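Local coordinates for protein Thiosulfate:glutathione sulfurtransferase (Homo sapiens, PDB 6BEV) that transfers sulfur from thiosulfate to glutathione through a cysteine persulfide, making S-sulfanylglutathione, a central intermediate of hydrogen sulfide metabolism, at residues E69-M74 and A81-E86. Residues are numbered along the deposited sequence; the frame is centred on the assembly and turned at random.
Sequences ESALQM and ALYSAE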
loop_
_atom_site.group_PDB
_atom_site.type_symbol
_atom_site.label_atom_id
_atom_site.label_comp_id
_atom_site.label_asym_id
_atom_site.label_seq_id
_atom_site.Cartn_x
_atom_site.Cartn_y
_atom_site.Cartn_z
ATOM N N GLU A 69 4.865 4.018 10.103
ATOM C CA GLU A 69 6.237 4.283 10.518
ATOM C C GLU A 69 6.761 3.142 11.377
ATOM O O GLU A 69 7.849 2.606 11.133
ATOM C CB GLU A 69 6.271 5.608 11.273
ATOM C CG GLU A 69 7.624 6.084 11.656
ATOM C CD GLU A 69 7.630 7.582 11.835
ATOM O OE1 GLU A 69 8.516 8.240 11.267
ATOM O OE2 GLU A 69 6.715 8.105 12.512
ATOM N N SER A 70 5.988 2.745 12.384
ATOM C CA SER A 70 6.429 1.664 13.247
ATOM C C SER A 70 6.543 0.354 12.481
ATOM O O SER A 70 7.467 -0.429 12.726
ATOM C CB SER A 70 5.517 1.543 14.465
ATOM O OG SER A 70 4.227 1.119 14.100
ATOM N N ALA A 71 5.628 0.098 11.537
ATOM C CA ALA A 71 5.718 -1.122 10.733
ATOM C C ALA A 71 7.000 -1.166 9.909
ATOM O O ALA A 71 7.616 -2.229 9.760
ATOM C CB ALA A 71 4.501 -1.234 9.808
ATOM N N LEU A 72 7.380 -0.045 9.307
ATOM C CA LEU A 72 8.590 -0.019 8.497
ATOM C C LEU A 72 9.851 0.002 9.346
ATOM O O LEU A 72 10.918 -0.355 8.845
ATOM C CB LEU A 72 8.557 1.163 7.525
ATOM C CG LEU A 72 7.423 1.113 6.506
ATOM C CD1 LEU A 72 7.437 2.374 5.648
ATOM C CD2 LEU A 72 7.498 -0.131 5.619
ATOM N N GLN A 73 9.753 0.396 10.613
ATOM C CA GLN A 73 10.915 0.420 11.498
ATOM C C GLN A 73 11.106 -0.878 12.259
ATOM O O GLN A 73 12.227 -1.151 12.710
ATOM C CB GLN A 73 10.782 1.557 12.519
ATOM C CG GLN A 73 10.785 2.952 11.928
ATOM C CD GLN A 73 12.175 3.523 11.694
ATOM O OE1 GLN A 73 13.194 2.808 11.695
ATOM N NE2 GLN A 73 12.232 4.825 11.497
ATOM N N MET A 74 10.059 -1.669 12.459
ATOM C CA MET A 74 10.177 -2.807 13.355
ATOM C C MET A 74 10.920 -3.954 12.680
ATOM O O MET A 74 11.045 -4.029 11.457
ATOM C CB MET A 74 8.805 -3.255 13.869
ATOM C CG MET A 74 7.875 -3.833 12.812
ATOM S SD MET A 74 6.308 -4.474 13.453
ATOM C CE MET A 74 5.419 -2.971 13.987
ATOM N N ALA A 81 4.687 -11.046 12.829
ATOM C CA ALA A 81 3.772 -11.343 13.925
ATOM C C ALA A 81 2.542 -10.437 13.878
ATOM O O ALA A 81 1.407 -10.902 14.034
ATOM C CB ALA A 81 4.484 -11.208 15.263
ATOM N N LEU A 82 2.746 -9.130 13.703
ATOM C CA LEU A 82 1.616 -8.211 13.807
ATOM C C LEU A 82 0.731 -8.254 12.570
ATOM O O LEU A 82 -0.498 -8.199 12.686
ATOM C CB LEU A 82 2.110 -6.791 14.056
ATOM C CG LEU A 82 1.031 -5.747 14.336
ATOM C CD1 LEU A 82 0.091 -6.164 15.461
ATOM C CD2 LEU A 82 1.667 -4.417 14.628
ATOM N N TYR A 83 1.339 -8.322 11.385
ATOM C CA TYR A 83 0.629 -8.155 10.121
ATOM C C TYR A 83 0.402 -9.454 9.352
ATOM O O TYR A 83 -0.324 -9.440 8.356
ATOM C CB TYR A 83 1.352 -7.111 9.235
ATOM C CG TYR A 83 1.347 -5.754 9.897
ATOM C CD1 TYR A 83 0.172 -5.024 10.014
ATOM C CD2 TYR A 83 2.497 -5.236 10.464
ATOM C CE1 TYR A 83 0.142 -3.808 10.665
ATOM C CE2 TYR A 83 2.471 -4.016 11.111
ATOM C CZ TYR A 83 1.297 -3.313 11.224
ATOM O OH TYR A 83 1.324 -2.102 11.906
ATOM N N SER A 84 0.991 -10.568 9.788
ATOM C CA SER A 84 0.791 -11.869 9.146
ATOM C C SER A 84 1.237 -11.858 7.687
ATOM O O SER A 84 0.623 -12.498 6.832
ATOM C CB SER A 84 -0.661 -12.340 9.263
ATOM O OG SER A 84 -1.054 -12.454 10.611
ATOM N N ALA A 85 2.326 -11.149 7.408
ATOM C CA ALA A 85 2.886 -11.033 6.068
ATOM C C ALA A 85 4.353 -10.666 6.237
ATOM O O ALA A 85 4.777 -10.235 7.307
ATOM C CB ALA A 85 2.167 -9.969 5.231
ATOM N N GLU A 86 5.128 -10.837 5.168
ATOM C CA GLU A 86 6.554 -10.543 5.224
ATOM C C GLU A 86 6.803 -9.041 5.075
ATOM O O GLU A 86 6.188 -8.369 4.245
ATOM C CB GLU A 86 7.283 -11.309 4.118
ATOM C CG GLU A 86 8.802 -11.222 4.179
ATOM C CD GLU A 86 9.487 -12.167 3.197
ATOM O OE1 GLU A 86 9.290 -13.399 3.300
ATOM O OE2 GLU A 86 10.227 -11.680 2.317
HETATM O O HOH W 1 2.553 -1.000 14.339
#
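Ala-71 and Tyr-83 bring the last turns of two consecutive helices, 65-73 and 76-83, closest together, yet their CA atoms remain 8.7 Å apart and side chains bridge the distance. Across it the Tyr-83 ring reaches the first helix: its CE2 lies 3.7 Å from Ala-71 CB, which approaches obliquely and also touches the phenol end, 3.9 Å from OH. Met-74, just past the end of its helix, sends CB toward the second helix; the chain runs extended through chi2 and then bends at chi3 (69°), which places CE beside the ring. That CE sits near the ring plane, at the edge, 4.2 Å from Tyr-83 CE2, and also packs 4.1 Å from Leu-82 CD2. Leu-82 crosses the methionine at about a right angle, and its CG covers the rim of one tyrosine face. Phe-79, one turn earlier in helix 76-83, meets the Tyr-83 ring and also touches Ala-71 and Met-74. Between the two segments a water joins the hydroxyls: in one of the two modelled conformers of Ser-70 it donates to OG (2.7 Å) as well as to Tyr-83 OH (2.9 Å). In that conformer Ser-70 OG also bonds to the backbone carbonyl of Glu-67. This glutamate lies earlier in the first helix, and its carboxylate bonds to Tyr-83 OH, tying the two helices directly. The direct contacts between the segments are thus van der Waals packing, which seats the tyrosine ring between neighbouring helices of the rhodanese domain, away from the active-site Cys-99, while the bond to Glu-67 probably holds the phenol end in place.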